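Local atomic coordinates of TRNA threonylcarbamoyladenosine dehydratase (Escherichia coli, PDB entry 4D79), a protein that catalyses the ATP-dependent dehydration of threonylcarbamoyladenosine at position 37 of tRNAs to its cyclic form and takes part in a sulfur transfer pathway. Residues 26-31 against 259-264; 32-37 against 120-125; 57-62 against 88-93. All blocks are in the same frame, centred on the assembly; numbering follows the deposited sequence.

Interaction 1. Residues 26-31 against 259-264; sequences QLFADA and KMMAKA
The carbonyl oxygen of M260 is met from two directions: A264 N donates a helical hydrogen bond to M260 O over 3.0 Å, and the methyl CD2 of L27 rests 3.8 Å from the same M260 O. L27 can do this because its CG lies anti to the backbone N (chi1 -179°), which extends the branch from helix 22-29 toward the other helix. CD2 then touches the CG of M261 and the CB of A264, the latter at 4.3 Å, so that one methyl bridges M260, M261 and A264. Beside it, F28 CZ stands 3.8 Å from M261 SD, the sulfur coming in obliquely, a Met-aromatic contact. Nearby, M260, bent at its last torsion, brings CE to 3.6 Å from A31 CB, in the residue just ahead of strand 32-36. F28 is in turn steadied by Y20, whose ring packs edge-to-face with it. Polar side chains stay out of the interface. The arrangement is that of apolar helix-helix packing, here fastening the C-terminal helix 242-266 to an N-terminal helix of a ThiF-family domain.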
loop_
_atom_site.group_PDB
_atom_site.type_symbol
_atom_site.label_atom_id
_atom_site.label_comp_id
_atom_site.label_asym_id
_atom_site.label_seq_id
_atom_site.Cartn_x
_atom_site.Cartn_y
_atom_site.Cartn_z
ATOM N N GLN B 26 -6.325 -20.637 9.077
ATOM C CA GLN B 26 -5.481 -21.454 9.942
ATOM C C GLN B 26 -4.072 -21.593 9.369
ATOM O O GLN B 26 -3.087 -21.558 10.117
ATOM C CB GLN B 26 -6.118 -22.830 10.169
ATOM C CG GLN B 26 -5.311 -23.693 11.109
ATOM C CD GLN B 26 -5.345 -23.232 12.534
ATOM O OE1 GLN B 26 -6.362 -23.356 13.234
ATOM N NE2 GLN B 26 -4.269 -22.612 12.958
ATOM N N LEU B 27 -3.953 -21.738 8.047
ATOM C CA LEU B 27 -2.628 -21.795 7.424
ATOM C C LEU B 27 -1.819 -20.552 7.764
ATOM O O LEU B 27 -0.631 -20.642 8.081
ATOM C CB LEU B 27 -2.765 -21.922 5.902
ATOM C CG LEU B 27 -1.476 -22.008 5.081
ATOM C CD1 LEU B 27 -0.761 -23.351 5.331
ATOM C CD2 LEU B 27 -1.807 -21.831 3.607
ATOM N N PHE B 28 -2.447 -19.370 7.635
ATOM C CA PHE B 28 -1.780 -18.121 7.958
ATOM C C PHE B 28 -1.422 -18.052 9.441
ATOM O O PHE B 28 -0.315 -17.605 9.809
ATOM C CB PHE B 28 -2.650 -16.908 7.562
ATOM C CG PHE B 28 -2.997 -16.813 6.078
ATOM C CD1 PHE B 28 -2.342 -17.564 5.120
ATOM C CD2 PHE B 28 -4.009 -15.929 5.646
ATOM C CE1 PHE B 28 -2.684 -17.443 3.758
ATOM C CE2 PHE B 28 -4.336 -15.820 4.292
ATOM C CZ PHE B 28 -3.672 -16.580 3.358
ATOM N N ALA B 29 -2.343 -18.459 10.314
ATOM C CA ALA B 29 -2.058 -18.383 11.747
ATOM C C ALA B 29 -0.874 -19.276 12.133
ATOM O O ALA B 29 -0.121 -18.960 13.061
ATOM C CB ALA B 29 -3.298 -18.761 12.554
ATOM N N ASP B 30 -0.700 -20.380 11.430
ATOM C CA ASP B 30 0.358 -21.352 11.681
ATOM C C ASP B 30 1.663 -20.979 10.988
ATOM O O ASP B 30 2.687 -21.649 11.209
ATOM C CB ASP B 30 -0.063 -22.726 11.163
ATOM C CG ASP B 30 -1.119 -23.382 11.993
ATOM O OD1 ASP B 30 -1.244 -23.008 13.154
ATOM O OD2 ASP B 30 -1.744 -24.353 11.521
ATOM N N ALA B 31 1.653 -19.934 10.165
ATOM C CA ALA B 31 2.818 -19.602 9.351
ATOM C C ALA B 31 3.795 -18.744 10.126
ATOM O O ALA B 31 3.432 -18.009 11.044
ATOM C CB ALA B 31 2.414 -18.884 8.068
ATOM N N LYS B 259 1.126 -18.503 -3.137
ATOM C CA LYS B 259 1.966 -19.691 -3.283
ATOM C C LYS B 259 1.821 -20.633 -2.090
ATOM O O LYS B 259 1.838 -21.853 -2.268
ATOM C CB LYS B 259 3.410 -19.263 -3.503
ATOM C CG LYS B 259 3.620 -18.555 -4.785
ATOM C CD LYS B 259 3.244 -19.393 -5.978
ATOM C CE LYS B 259 3.358 -18.608 -7.280
ATOM N NZ LYS B 259 2.923 -19.468 -8.413
ATOM N N MET B 260 1.672 -20.098 -0.866
ATOM C CA MET B 260 1.452 -20.952 0.305
ATOM C C MET B 260 0.126 -21.697 0.198
ATOM O O MET B 260 0.040 -22.890 0.511
ATOM C CB MET B 260 1.474 -20.115 1.580
ATOM C CG MET B 260 2.779 -19.533 1.885
ATOM S SD MET B 260 2.694 -18.245 3.142
ATOM C CE MET B 260 2.126 -19.241 4.496
ATOM N N MET B 261 -0.919 -21.011 -0.252
ATOM C CA MET B 261 -2.209 -21.661 -0.434
ATOM C C MET B 261 -2.142 -22.705 -1.542
ATOM O O MET B 261 -2.650 -23.825 -1.372
ATOM C CB MET B 261 -3.291 -20.613 -0.719
ATOM C CG MET B 261 -3.672 -19.831 0.507
ATOM S SD MET B 261 -4.783 -18.457 0.188
ATOM C CE MET B 261 -6.191 -19.224 -0.599
ATOM N N ALA B 262 -1.441 -22.396 -2.644
ATOM C CA ALA B 262 -1.354 -23.354 -3.738
ATOM C C ALA B 262 -0.609 -24.608 -3.303
ATOM O O ALA B 262 -0.980 -25.728 -3.680
ATOM C CB ALA B 262 -0.680 -22.735 -4.954
ATOM N N LYS B 263 0.464 -24.427 -2.537
ATOM C CA LYS B 263 1.249 -25.562 -2.050
ATOM C C LYS B 263 0.433 -26.428 -1.107
ATOM O O LYS B 263 0.442 -27.662 -1.220
ATOM C CB LYS B 263 2.513 -25.055 -1.362
ATOM C CG LYS B 263 3.494 -26.177 -0.934
ATOM C CD LYS B 263 4.674 -25.598 -0.173
ATOM C CE LYS B 263 5.866 -26.543 -0.149
ATOM N NZ LYS B 263 6.995 -25.959 0.637
ATOM N N ALA B 264 -0.308 -25.804 -0.190
ATOM C CA ALA B 264 -1.128 -26.589 0.730
ATOM C C ALA B 264 -2.181 -27.392 -0.021
ATOM O O ALA B 264 -2.386 -28.574 0.266
ATOM C CB ALA B 264 -1.756 -25.674 1.771
#

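Interaction 2. Residues 32-37 against 120-125; sequences HICVVG and VGYSYV. With ATP (adenosine-5'-triphosphate), chain K.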
loop_
_atom_site.group_PDB
_atom_site.type_symbol
_atom_site.label_atom_id
_atom_site.label_comp_id
_atom_site.label_asym_id
_atom_site.label_seq_id
_atom_site.Cartn_x
_atom_site.Cartn_y
_atom_site.Cartn_z
ATOM N N HIS B 32 5.053 -18.849 9.747
ATOM C CA HIS B 32 6.103 -18.006 10.295
ATOM C C HIS B 32 6.817 -17.407 9.096
ATOM O O HIS B 32 7.492 -18.131 8.352
ATOM C CB HIS B 32 7.066 -18.802 11.196
ATOM C CG HIS B 32 8.014 -17.925 11.958
ATOM N ND1 HIS B 32 8.916 -18.411 12.888
ATOM C CD2 HIS B 32 8.203 -16.581 11.912
ATOM C CE1 HIS B 32 9.609 -17.399 13.390
ATOM N NE2 HIS B 32 9.188 -16.274 12.819
ATOM N N ILE B 33 6.667 -16.095 8.896
ATOM C CA ILE B 33 7.246 -15.415 7.742
ATOM C C ILE B 33 8.288 -14.410 8.212
ATOM O O ILE B 33 8.113 -13.730 9.227
ATOM C CB ILE B 33 6.148 -14.771 6.873
ATOM C CG1 ILE B 33 5.312 -15.905 6.274
ATOM C CG2 ILE B 33 6.763 -13.866 5.776
ATOM C CD1 ILE B 33 4.196 -15.480 5.380
ATOM N N CYS B 34 9.405 -14.389 7.502
ATOM C CA CYS B 34 10.537 -13.532 7.799
ATOM C C CYS B 34 10.560 -12.403 6.786
ATOM O O CYS B 34 10.514 -12.657 5.578
ATOM C CB CYS B 34 11.833 -14.354 7.739
ATOM S SG CYS B 34 13.303 -13.437 8.175
ATOM N N VAL B 35 10.622 -11.168 7.273
ATOM C CA VAL B 35 10.820 -9.989 6.424
ATOM C C VAL B 35 12.222 -9.474 6.692
ATOM O O VAL B 35 12.579 -9.165 7.837
ATOM C CB VAL B 35 9.768 -8.900 6.669
ATOM C CG1 VAL B 35 9.960 -7.778 5.700
ATOM C CG2 VAL B 35 8.387 -9.509 6.543
ATOM N N VAL B 36 13.034 -9.435 5.650
ATOM C CA VAL B 36 14.415 -8.982 5.769
ATOM C C VAL B 36 14.479 -7.597 5.147
ATOM O O VAL B 36 14.293 -7.434 3.934
ATOM C CB VAL B 36 15.429 -9.926 5.104
ATOM C CG1 VAL B 36 16.837 -9.477 5.450
ATOM C CG2 VAL B 36 15.245 -11.359 5.527
ATOM N N GLY B 37 14.780 -6.612 5.973
ATOM C CA GLY B 37 14.761 -5.230 5.526
ATOM C C GLY B 37 13.412 -4.579 5.790
ATOM O O GLY B 37 12.433 -4.875 5.112
ATOM N N VAL B 120 15.522 -21.165 11.379
ATOM C CA VAL B 120 14.276 -21.329 12.109
ATOM C C VAL B 120 13.238 -22.114 11.324
ATOM O O VAL B 120 12.342 -22.710 11.930
ATOM C CB VAL B 120 13.715 -19.935 12.471
ATOM C CG1 VAL B 120 12.337 -20.029 13.135
ATOM C CG2 VAL B 120 14.691 -19.172 13.350
ATOM N N GLY B 121 13.347 -22.174 9.998
ATOM C CA GLY B 121 12.333 -22.882 9.238
ATOM C C GLY B 121 11.132 -22.007 8.920
ATOM O O GLY B 121 10.030 -22.219 9.427
ATOM N N TYR B 122 11.337 -21.002 8.094
ATOM C CA TYR B 122 10.253 -20.078 7.757
ATOM C C TYR B 122 9.316 -20.680 6.728
ATOM O O TYR B 122 9.756 -21.374 5.808
ATOM C CB TYR B 122 10.834 -18.781 7.226
ATOM C CG TYR B 122 11.647 -18.065 8.265
ATOM C CD1 TYR B 122 11.054 -17.567 9.416
ATOM C CD2 TYR B 122 13.000 -17.871 8.093
ATOM C CE1 TYR B 122 11.791 -16.932 10.377
ATOM C CE2 TYR B 122 13.751 -17.216 9.048
ATOM C CZ TYR B 122 13.150 -16.754 10.180
ATOM O OH TYR B 122 13.904 -16.106 11.122
ATOM N N SER B 123 8.022 -20.366 6.861
ATOM C CA SER B 123 7.067 -20.638 5.789
ATOM C C SER B 123 7.385 -19.853 4.520
ATOM O O SER B 123 7.079 -20.310 3.417
ATOM C CB SER B 123 5.646 -20.279 6.223
ATOM O OG SER B 123 5.358 -20.752 7.519
ATOM N N TYR B 124 7.934 -18.652 4.656
ATOM C CA TYR B 124 8.247 -17.798 3.524
ATOM C C TYR B 124 9.245 -16.752 3.989
ATOM O O TYR B 124 9.195 -16.299 5.133
ATOM C CB TYR B 124 6.994 -17.085 2.949
ATOM C CG TYR B 124 6.834 -17.311 1.453
ATOM C CD1 TYR B 124 7.535 -16.530 0.516
ATOM C CD2 TYR B 124 6.006 -18.296 0.982
ATOM C CE1 TYR B 124 7.393 -16.766 -0.843
ATOM C CE2 TYR B 124 5.870 -18.545 -0.350
ATOM C CZ TYR B 124 6.545 -17.763 -1.264
ATOM O OH TYR B 124 6.401 -18.073 -2.583
ATOM N N VAL B 125 10.096 -16.313 3.069
ATOM C CA VAL B 125 11.002 -15.191 3.298
ATOM C C VAL B 125 10.663 -14.084 2.300
ATOM O O VAL B 125 10.567 -14.332 1.098
ATOM C CB VAL B 125 12.480 -15.615 3.176
ATOM C CG1 VAL B 125 13.409 -14.413 3.375
ATOM C CG2 VAL B 125 12.803 -16.715 4.225
HETATM P PG ATP K . 18.384 5.337 3.689
HETATM O O1G ATP K . 18.342 6.760 3.187
HETATM O O2G ATP K . 18.390 5.205 5.194
HETATM O O3G ATP K . 19.368 4.458 2.955
HETATM P PB ATP K . 16.499 3.226 3.470
HETATM O O1B ATP K . 17.629 2.309 3.058
HETATM O O2B ATP K . 15.778 3.063 4.797
HETATM O O3B ATP K . 16.943 4.762 3.269
HETATM P PA ATP K . 14.825 1.805 1.706
HETATM O O1A ATP K . 15.775 1.474 0.559
HETATM O O2A ATP K . 13.375 2.069 1.397
HETATM O O3A ATP K . 15.366 3.172 2.339
HETATM O "O5'" ATP K . 14.938 0.702 2.896
HETATM C "C5'" ATP K . 15.793 -0.457 2.853
HETATM C "C4'" ATP K . 15.894 -1.258 4.158
HETATM O "O4'" ATP K . 16.579 -2.540 3.991
HETATM C "C3'" ATP K . 16.667 -0.509 5.237
HETATM O "O3'" ATP K . 15.897 -0.361 6.441
HETATM C "C2'" ATP K . 17.884 -1.379 5.492
HETATM O "O2'" ATP K . 18.346 -1.284 6.831
HETATM C "C1'" ATP K . 17.418 -2.785 5.152
HETATM N N9 ATP K . 18.585 -3.710 4.998
HETATM C C8 ATP K . 19.649 -3.431 4.202
HETATM N N7 ATP K . 20.592 -4.409 4.240
HETATM C C5 ATP K . 20.138 -5.339 5.083
HETATM C C6 ATP K . 20.662 -6.632 5.540
HETATM N N6 ATP K . 21.852 -7.042 5.097
HETATM N N1 ATP K . 19.955 -7.354 6.413
HETATM C C2 ATP K . 18.765 -6.913 6.880
HETATM N N3 ATP K . 18.221 -5.735 6.503
HETATM C C4 ATP K . 18.834 -4.899 5.605
#
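Y122 and H32 form a T-shaped pair, the edge of the tyrosine turned toward the face of the imidazole with the two planes at 84°. The touching atom is Y122 CE1, 3.6 Å from H32 NE2 and displaced toward the rim of the imidazole. The polar business of NE2 lies with T58, whose OG1 hydrogen-bonds it and so helps fix the rotation of the imidazole. V120 CG1 also touches the H32 ring, approaching obliquely.

The face of Y122 has a different partner. C34 CB sits above the ring centre, 3.4 Å from the centroid, as a CH-pi contact; SG, swung anti to the backbone N (chi1 -177°), also lies over this face. Were Y122 replaced by an alanine, the C34 side chain would probably lose its aromatic cover and the H32 face the edge packed on it.

S123 holds H32 from the backbone side. Its OG accepts H32 N at 2.9 Å, nearly straight at 166°, while S123 N donates to H32 O over 2.7 Å along a more bent path. One residue pair on, C34 N reaches Y124 O at 3.1 Å, a parallel-strand bond. I33 and Y124 run side by side in the same direction, CG1 of I33 3.9 Å from CB of Y124.

Farther along, V36 places CG1 3.5 Å from C2 of the ATP adenine. G37 follows with positive phi, where a side chain would crowd the ribose O4'; it is probably the first glycine of a Rossmann-type GxGxxG pattern.

Strand 32-36 thus lies between strands 56-60 and 124-127, with I33 and V35 packed on helix 42-51, and I33 and Y124 on helix 242-266.

Interaction 3. Residues 57-62 against 88-93; sequences ITLIDM and VMAERI. With ATP (adenosine-5'-triphosphate), chain K.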
loop_
_atom_site.group_PDB
_atom_site.type_symbol
_atom_site.label_atom_id
_atom_site.label_comp_id
_atom_site.label_asym_id
_atom_site.label_seq_id
_atom_site.Cartn_x
_atom_site.Cartn_y
_atom_site.Cartn_z
ATOM N N ILE B 57 5.920 -13.618 12.913
ATOM C CA ILE B 57 6.642 -12.770 11.988
ATOM C C ILE B 57 8.010 -12.508 12.586
ATOM O O ILE B 57 8.114 -12.122 13.755
ATOM C CB ILE B 57 5.889 -11.439 11.724
ATOM C CG1 ILE B 57 4.538 -11.726 11.060
ATOM C CG2 ILE B 57 6.717 -10.506 10.854
ATOM C CD1 ILE B 57 3.589 -10.509 11.033
ATOM N N THR B 58 9.057 -12.688 11.785
ATOM C CA THR B 58 10.396 -12.247 12.143
ATOM C C THR B 58 10.793 -11.041 11.289
ATOM O O THR B 58 10.548 -11.004 10.075
ATOM C CB THR B 58 11.414 -13.386 11.974
ATOM O OG1 THR B 58 11.091 -14.453 12.885
ATOM C CG2 THR B 58 12.863 -12.887 12.218
ATOM N N LEU B 59 11.380 -10.035 11.942
ATOM C CA LEU B 59 11.822 -8.807 11.296
ATOM C C LEU B 59 13.328 -8.705 11.460
ATOM O O LEU B 59 13.826 -8.697 12.590
ATOM C CB LEU B 59 11.157 -7.577 11.920
ATOM C CG LEU B 59 9.643 -7.590 12.009
ATOM C CD1 LEU B 59 9.094 -6.318 12.670
ATOM C CD2 LEU B 59 9.038 -7.793 10.640
ATOM N N ILE B 60 14.047 -8.586 10.349
ATOM C CA ILE B 60 15.512 -8.494 10.388
ATOM C C ILE B 60 15.943 -7.160 9.791
ATOM O O ILE B 60 15.798 -6.932 8.586
ATOM C CB ILE B 60 16.198 -9.660 9.664
ATOM C CG1 ILE B 60 15.611 -10.978 10.141
ATOM C CG2 ILE B 60 17.730 -9.588 9.923
ATOM C CD1 ILE B 60 16.375 -12.225 9.689
ATOM N N ASP B 61 16.534 -6.312 10.630
ATOM C CA ASP B 61 17.076 -5.012 10.243
ATOM C C ASP B 61 17.859 -4.487 11.441
ATOM O O ASP B 61 17.450 -4.703 12.576
ATOM C CB ASP B 61 15.954 -4.031 9.868
ATOM C CG ASP B 61 16.395 -2.935 8.908
ATOM O OD1 ASP B 61 17.533 -2.428 9.014
ATOM O OD2 ASP B 61 15.579 -2.574 8.035
ATOM N N MET B 62 18.956 -3.755 11.201
ATOM C CA MET B 62 19.579 -3.064 12.334
ATOM C C MET B 62 19.590 -1.557 12.154
ATOM O O MET B 62 20.235 -0.849 12.946
ATOM C CB MET B 62 20.992 -3.604 12.635
ATOM C CG MET B 62 22.073 -3.347 11.648
ATOM S SD MET B 62 23.633 -4.137 12.138
ATOM C CE MET B 62 23.700 -3.787 13.890
ATOM N N VAL B 88 10.449 -0.772 16.431
ATOM C CA VAL B 88 9.267 0.068 16.246
ATOM C C VAL B 88 8.174 -0.698 15.511
ATOM O O VAL B 88 6.993 -0.670 15.891
ATOM C CB VAL B 88 9.654 1.352 15.482
ATOM C CG1 VAL B 88 8.399 2.146 15.053
ATOM C CG2 VAL B 88 10.543 2.220 16.328
ATOM N N MET B 89 8.556 -1.382 14.431
ATOM C CA MET B 89 7.599 -2.148 13.656
ATOM C C MET B 89 7.060 -3.336 14.453
ATOM O O MET B 89 5.874 -3.673 14.346
ATOM C CB MET B 89 8.254 -2.605 12.357
ATOM C CG MET B 89 7.285 -3.029 11.303
ATOM S SD MET B 89 6.224 -1.674 10.757
ATOM C CE MET B 89 4.704 -2.532 10.459
ATOM N N ALA B 90 7.889 -3.964 15.286
ATOM C CA ALA B 90 7.396 -5.070 16.107
ATOM C C ALA B 90 6.337 -4.600 17.100
ATOM O O ALA B 90 5.334 -5.284 17.321
ATOM C CB ALA B 90 8.536 -5.737 16.860
ATOM N N GLU B 91 6.557 -3.442 17.731
ATOM C CA GLU B 91 5.568 -2.921 18.668
ATOM C C GLU B 91 4.261 -2.597 17.963
ATOM O O GLU B 91 3.170 -2.770 18.530
ATOM C CB GLU B 91 6.098 -1.676 19.377
ATOM C CG GLU B 91 5.158 -1.221 20.470
ATOM C CD GLU B 91 4.921 -2.310 21.510
ATOM O OE1 GLU B 91 5.837 -3.143 21.726
ATOM O OE2 GLU B 91 3.803 -2.363 22.067
ATOM N N ARG B 92 4.348 -2.084 16.737
ATOM C CA ARG B 92 3.147 -1.843 15.960
ATOM C C ARG B 92 2.405 -3.141 15.665
ATOM O O ARG B 92 1.169 -3.191 15.765
ATOM C CB ARG B 92 3.513 -1.131 14.669
ATOM C CG ARG B 92 2.312 -0.733 13.878
ATOM C CD ARG B 92 2.688 0.124 12.664
ATOM N NE ARG B 92 1.558 0.162 11.767
ATOM C CZ ARG B 92 0.522 0.981 11.915
ATOM N NH1 ARG B 92 0.499 1.868 12.914
ATOM N NH2 ARG B 92 -0.494 0.890 11.074
ATOM N N ILE B 93 3.135 -4.196 15.282
ATOM C CA ILE B 93 2.489 -5.473 14.977
ATOM C C ILE B 93 1.763 -6.007 16.205
ATOM O O ILE B 93 0.660 -6.564 16.094
ATOM C CB ILE B 93 3.518 -6.477 14.423
ATOM C CG1 ILE B 93 3.929 -6.023 13.016
ATOM C CG2 ILE B 93 2.931 -7.886 14.421
ATOM C CD1 ILE B 93 5.087 -6.773 12.443
HETATM P PG ATP K . 18.384 5.337 3.689
HETATM O O1G ATP K . 18.342 6.760 3.187
HETATM O O2G ATP K . 18.390 5.205 5.194
HETATM O O3G ATP K . 19.368 4.458 2.955
HETATM P PB ATP K . 16.499 3.226 3.470
HETATM O O1B ATP K . 17.629 2.309 3.058
HETATM O O2B ATP K . 15.778 3.063 4.797
HETATM O O3B ATP K . 16.943 4.762 3.269
HETATM P PA ATP K . 14.825 1.805 1.706
HETATM O O1A ATP K . 15.775 1.474 0.559
HETATM O O2A ATP K . 13.375 2.069 1.397
HETATM O O3A ATP K . 15.366 3.172 2.339
HETATM O "O5'" ATP K . 14.938 0.702 2.896
HETATM C "C5'" ATP K . 15.793 -0.457 2.853
HETATM C "C4'" ATP K . 15.894 -1.258 4.158
HETATM O "O4'" ATP K . 16.579 -2.540 3.991
HETATM C "C3'" ATP K . 16.667 -0.509 5.237
HETATM O "O3'" ATP K . 15.897 -0.361 6.441
HETATM C "C2'" ATP K . 17.884 -1.379 5.492
HETATM O "O2'" ATP K . 18.346 -1.284 6.831
HETATM C "C1'" ATP K . 17.418 -2.785 5.152
HETATM N N9 ATP K . 18.585 -3.710 4.998
HETATM C C8 ATP K . 19.649 -3.431 4.202
HETATM N N7 ATP K . 20.592 -4.409 4.240
HETATM C C5 ATP K . 20.138 -5.339 5.083
HETATM C C6 ATP K . 20.662 -6.632 5.540
HETATM N N6 ATP K . 21.852 -7.042 5.097
HETATM N N1 ATP K . 19.955 -7.354 6.413
HETATM C C2 ATP K . 18.765 -6.913 6.880
HETATM N N3 ATP K . 18.221 -5.735 6.503
HETATM C C4 ATP K . 18.834 -4.899 5.605
#
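L59 and M89 cross at about a right angle, and the methyl CD1 of L59 does most of the touching. Apolar contacts come first. L59 CD1 stands 3.8 Å from M89 CB and 3.7 Å from the backbone N of A90, which brings it close in against the helix backbone. The same CD1 meets I93 CD1 at 4.0 Å, one helical turn beyond M89. I57 adds a looser touch, CD1 to I93 CD1 at 4.3 Å. M89 contributes mainly its CB and CG, since the bend at chi2 carries its sulfur away. The axes of strand 57-60 and helix 88-93 run nearly antiparallel (162°) and come within 9.6 Å, the layout of a helix lying on its sheet within a beta-alpha-beta unit that continues into strand 101-105.

Hydrogen bonds belong to the strand's end. D61 presents its carboxylate to the ribose of ATP in bidentate fashion: O2' donates to OD1 at 2.6 Å and O3' to OD2 at 2.7 Å. Each carboxylate oxygen also receives a backbone amide, D63 N at OD1 and I38 N at OD2, so four donors hold the group's orientation.

Ionic pairing involves R92, whose NH2 forms a salt bridge with E47 OE2 of helix 42-51 and a hydrogen bond to I74 O of the second subunit.

The chemistry therefore divides the work. Apolar side chains seat helix 85-96 on the sheet by close, non-directional packing, whereas the acid just after the second strand of this Rossmann-type fold reads both ribose hydroxyls, a role familiar from dinucleotide-binding relatives.

From the N terminus, helix 22-29 is met first, and interaction 1 closes the longest loop by bringing back helix 242-266 from the far end of the chain. Strand 32-36 follows, and interaction 2 closes a shorter loop with residues 120-125, nested inside the first. Within that lies interaction 3, which returns helix 85-96 to strand 56-60. The three are nested one in another and none crosses. Interactions 1 and 2 touch where M260 packs on I33 and Y124; interactions 2 and 3 share neighbouring strands, bonded from V35 N to T58 O. Together they tie helix 22-29, the C-terminal helix 242-266, the central sheet and its covering helix 85-96, while interactions 2 and 3 reach ATP.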